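Local coordinates for protein cyclase (Uncultured organism, PDB 5IBZ) that belongs to the putative cyclase family, may have arylformamidase activity and binds acetylphosphate in a pocket, at residues D295-Q305 with S315-K323. Residues are numbered along the deposited sequence; the frame is centred on the assembly and turned at random. Where two conformers were deposited one is given.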
loop_
_atom_site.group_PDB
_atom_site.type_symbol
_atom_site.label_atom_id
_atom_site.label_comp_id
_atom_site.label_asym_id
_atom_site.label_seq_id
_atom_site.Cartn_x
_atom_site.Cartn_y
_atom_site.Cartn_z
ATOM N N ASP B 295 -37.114 5.342 -20.928
ATOM C CA ASP B 295 -38.336 5.409 -20.115
ATOM C C ASP B 295 -38.746 6.824 -19.742
ATOM O O ASP B 295 -39.826 7.018 -19.206
ATOM C CB ASP B 295 -38.238 4.511 -18.855
ATOM C CG ASP B 295 -37.314 5.035 -17.748
ATOM O OD1 ASP B 295 -36.782 6.154 -17.821
ATOM O OD2 ASP B 295 -37.154 4.275 -16.751
ATOM N N GLY B 296 -37.926 7.813 -20.102
ATOM C CA GLY B 296 -38.259 9.203 -19.871
ATOM C C GLY B 296 -38.191 9.683 -18.430
ATOM O O GLY B 296 -38.623 10.797 -18.132
ATOM N N ARG B 297 -37.659 8.855 -17.541
ATOM C CA ARG B 297 -37.536 9.215 -16.130
ATOM C C ARG B 297 -36.099 9.487 -15.786
ATOM O O ARG B 297 -35.286 8.577 -15.822
ATOM C CB ARG B 297 -38.055 8.096 -15.245
ATOM C CG ARG B 297 -39.522 7.772 -15.439
ATOM C CD ARG B 297 -39.944 6.660 -14.499
ATOM N NE ARG B 297 -39.729 7.025 -13.100
ATOM C CZ ARG B 297 -39.394 6.177 -12.129
ATOM N NH1 ARG B 297 -39.232 4.877 -12.368
ATOM N NH2 ARG B 297 -39.236 6.640 -10.900
ATOM N N TYR B 298 -35.784 10.738 -15.458
ATOM C CA TYR B 298 -34.421 11.134 -15.124
ATOM C C TYR B 298 -34.211 11.385 -13.624
ATOM O O TYR B 298 -33.108 11.734 -13.194
ATOM C CB TYR B 298 -34.061 12.384 -15.913
ATOM C CG TYR B 298 -33.859 12.108 -17.384
ATOM C CD1 TYR B 298 -34.925 12.048 -18.264
ATOM C CD2 TYR B 298 -32.585 11.913 -17.871
ATOM C CE1 TYR B 298 -34.692 11.788 -19.618
ATOM C CE2 TYR B 298 -32.355 11.667 -19.194
ATOM C CZ TYR B 298 -33.393 11.584 -20.049
ATOM O OH TYR B 298 -33.105 11.319 -21.372
ATOM N N GLU B 299 -35.288 11.234 -12.849
ATOM C CA GLU B 299 -35.238 11.378 -11.395
ATOM C C GLU B 299 -35.356 10.014 -10.755
ATOM O O GLU B 299 -36.191 9.196 -11.159
ATOM C CB GLU B 299 -36.355 12.293 -10.882
ATOM C CG GLU B 299 -36.346 13.693 -11.477
ATOM C CD GLU B 299 -37.494 13.939 -12.448
ATOM O OE1 GLU B 299 -38.142 12.963 -12.872
ATOM O OE2 GLU B 299 -37.754 15.120 -12.781
ATOM N N PHE B 300 -34.512 9.746 -9.764
ATOM C CA PHE B 300 -34.456 8.409 -9.188
ATOM C C PHE B 300 -33.984 8.446 -7.747
ATOM O O PHE B 300 -33.600 9.504 -7.224
ATOM C CB PHE B 300 -33.518 7.523 -10.006
ATOM C CG PHE B 300 -32.216 8.200 -10.341
ATOM C CD1 PHE B 300 -31.164 8.192 -9.452
ATOM C CD2 PHE B 300 -32.069 8.882 -11.530
ATOM C CE1 PHE B 300 -29.988 8.828 -9.756
ATOM C CE2 PHE B 300 -30.899 9.520 -11.836
ATOM C CZ PHE B 300 -29.855 9.502 -10.944
ATOM N N PHE B 301 -34.047 7.292 -7.099
ATOM C CA PHE B 301 -33.462 7.142 -5.771
ATOM C C PHE B 301 -31.990 6.815 -5.963
ATOM O O PHE B 301 -31.638 5.960 -6.769
ATOM C CB PHE B 301 -34.189 6.059 -4.964
ATOM C CG PHE B 301 -33.665 5.855 -3.568
ATOM C CD1 PHE B 301 -32.608 4.983 -3.325
ATOM C CD2 PHE B 301 -34.256 6.508 -2.511
ATOM C CE1 PHE B 301 -32.152 4.779 -2.021
ATOM C CE2 PHE B 301 -33.790 6.324 -1.207
ATOM C CZ PHE B 301 -32.746 5.448 -0.974
ATOM N N LEU B 302 -31.135 7.544 -5.260
ATOM C CA LEU B 302 -29.690 7.377 -5.361
ATOM C C LEU B 302 -29.104 6.947 -4.031
ATOM O O LEU B 302 -29.309 7.633 -3.025
ATOM C CB LEU B 302 -29.046 8.682 -5.794
ATOM C CG LEU B 302 -27.527 8.660 -5.963
ATOM C CD1 LEU B 302 -27.099 7.640 -6.989
ATOM C CD2 LEU B 302 -27.053 10.025 -6.360
ATOM N N ALA B 303 -28.405 5.807 -4.021
ATOM C CA ALA B 303 -27.633 5.380 -2.860
ATOM C C ALA B 303 -26.171 5.588 -3.161
ATOM O O ALA B 303 -25.537 4.735 -3.815
ATOM C CB ALA B 303 -27.907 3.920 -2.525
ATOM N N ALA B 304 -25.647 6.731 -2.708
ATOM C CA ALA B 304 -24.278 7.136 -3.001
ATOM C C ALA B 304 -23.535 7.471 -1.712
ATOM O O ALA B 304 -22.719 8.400 -1.650
ATOM C CB ALA B 304 -24.268 8.295 -3.955
ATOM N N GLN B 305 -23.725 6.630 -0.711
ATOM C CA GLN B 305 -23.046 6.840 0.569
ATOM C C GLN B 305 -21.530 6.652 0.427
ATOM O O GLN B 305 -21.057 5.799 -0.319
ATOM C CB GLN B 305 -23.624 5.897 1.633
ATOM C CG GLN B 305 -23.321 4.399 1.428
ATOM C CD GLN B 305 -24.356 3.640 0.576
ATOM O OE1 GLN B 305 -24.928 4.173 -0.378
ATOM N NE2 GLN B 305 -24.549 2.370 0.903
ATOM N N SER B 315 -13.924 9.763 -0.566
ATOM C CA SER B 315 -14.146 8.333 -0.493
ATOM C C SER B 315 -14.454 7.747 -1.850
ATOM O O SER B 315 -15.134 8.393 -2.643
ATOM C CB SER B 315 -15.323 8.038 0.416
ATOM O OG SER B 315 -15.577 6.651 0.473
ATOM N N PRO B 316 -14.007 6.509 -2.100
ATOM C CA PRO B 316 -14.575 5.733 -3.199
ATOM C C PRO B 316 -15.990 5.337 -2.865
ATOM O O PRO B 316 -16.422 5.382 -1.708
ATOM C CB PRO B 316 -13.652 4.506 -3.308
ATOM C CG PRO B 316 -12.996 4.407 -2.032
ATOM C CD PRO B 316 -12.939 5.771 -1.405
ATOM N N LEU B 317 -16.739 4.992 -3.894
ATOM C CA LEU B 317 -18.078 4.480 -3.663
ATOM C C LEU B 317 -18.578 3.739 -4.880
ATOM O O LEU B 317 -17.938 3.715 -5.920
ATOM C CB LEU B 317 -19.029 5.601 -3.299
ATOM C CG LEU B 317 -19.387 6.530 -4.444
ATOM C CD1 LEU B 317 -20.795 7.111 -4.177
ATOM C CD2 LEU B 317 -18.402 7.650 -4.555
ATOM N N ASN B 318 -19.735 3.106 -4.688
ATOM C CA ASN B 318 -20.469 2.482 -5.771
ATOM C C ASN B 318 -21.875 3.065 -5.744
ATOM O O ASN B 318 -22.771 2.535 -5.093
ATOM C CB ASN B 318 -20.489 0.973 -5.619
ATOM C CG ASN B 318 -21.215 0.303 -6.732
ATOM O OD1 ASN B 318 -21.558 0.931 -7.722
ATOM N ND2 ASN B 318 -21.483 -0.975 -6.573
ATOM N N PRO B 319 -22.067 4.202 -6.416
ATOM C CA PRO B 319 -23.420 4.791 -6.380
ATOM C C PRO B 319 -24.430 3.923 -7.125
ATOM O O PRO B 319 -24.129 3.519 -8.262
ATOM C CB PRO B 319 -23.239 6.141 -7.094
ATOM C CG PRO B 319 -21.763 6.249 -7.415
ATOM C CD PRO B 319 -21.213 4.862 -7.400
ATOM N N ILE B 320 -25.586 3.632 -6.517
ATOM C CA ILE B 320 -26.638 2.873 -7.189
ATOM C C ILE B 320 -27.844 3.768 -7.460
ATOM O O ILE B 320 -28.404 4.342 -6.523
ATOM C CB ILE B 320 -27.107 1.673 -6.357
ATOM C CG1 ILE B 320 -25.932 0.820 -5.868
ATOM C CG2 ILE B 320 -28.074 0.813 -7.184
ATOM C CD1 ILE B 320 -25.062 0.224 -6.978
ATOM N N ALA B 321 -28.199 3.898 -8.742
ATOM C CA ALA B 321 -29.448 4.529 -9.142
ATOM C C ALA B 321 -30.549 3.477 -9.114
ATOM O O ALA B 321 -30.384 2.397 -9.698
ATOM C CB ALA B 321 -29.323 5.138 -10.533
ATOM N N VAL B 322 -31.651 3.793 -8.431
ATOM C CA VAL B 322 -32.784 2.874 -8.303
ATOM C C VAL B 322 -34.042 3.537 -8.827
ATOM O O VAL B 322 -34.401 4.633 -8.411
ATOM C CB VAL B 322 -33.011 2.435 -6.838
ATOM C CG1 VAL B 322 -33.996 1.278 -6.770
ATOM C CG2 VAL B 322 -31.701 2.049 -6.186
ATOM N N LYS B 323 -34.697 2.874 -9.772
ATOM C CA LYS B 323 -35.902 3.409 -10.411
ATOM C C LYS B 323 -37.121 2.527 -10.155
ATOM O O LYS B 323 -37.013 1.612 -9.338
ATOM C CB LYS B 323 -35.635 3.578 -11.912
ATOM C CG LYS B 323 -34.618 4.696 -12.164
ATOM C CD LYS B 323 -34.173 4.774 -13.626
ATOM C CE LYS B 323 -35.254 5.419 -14.460
ATOM N NZ LYS B 323 -34.776 5.692 -15.851
ATOM O OXT LYS B 323 -38.229 2.717 -10.697
HETATM O O HOH W 1 -18.939 4.027 -0.518
HETATM O O HOH W 2 -22.035 4.291 -2.381
#
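F301 and A303 pair with V322 and I320 as neighbouring antiparallel strands of the mixed sheet, and the C-terminal residue K323 is clamped at the end of the pairing. Two backbone hydrogen bonds join F301 to V322 and two more join A303 to I320. L302 and A321 form the non-hydrogen-bonded pair between them.

The K323 side chain leaves across the strand end to the end of helix 286-295 and the residues just after it. Its chain bends at chi3 (76°), which brings NZ to D295 OD1 at 2.8 Å. NZ meets OD1 on the syn side, somewhat out of plane; a second bond to OD2 is weak. K323 NZ also donates to R297 O at 2.9 Å, in the carbonyl plane. D291 is a further salt-bridge partner of the amine. D295 OD1 accepts from R297 N as well, at 2.9 Å, closing an Asx turn. An alanine in place of D295 would probably cost the K323 amine one of its charged partners and leave the R297 amide without its side-chain acceptor.

The R297 and K323 side chains run alongside, pointing opposite ways. R297 NH1 donates to the terminal K323 OXT at 2.9 Å, in the guanidinium plane, while NH2 bonds L46 O.

The two faces of the sheet differ. On one, the F300 ring lies under A321 CB in a CH-pi contact, 4.1 Å from CB to the ring centroid. L302 CD1 touches P319 CB on this face. On the other, V322 CG2 meets the edge of the F301 ring, and the second subunit packs against A303, I320 and V322.

Past the paired strands, A304 CB lies against L317 CD1 at 3.7 Å. Water 1 donates to Q305 O and, at 3.1 Å, to P316 O.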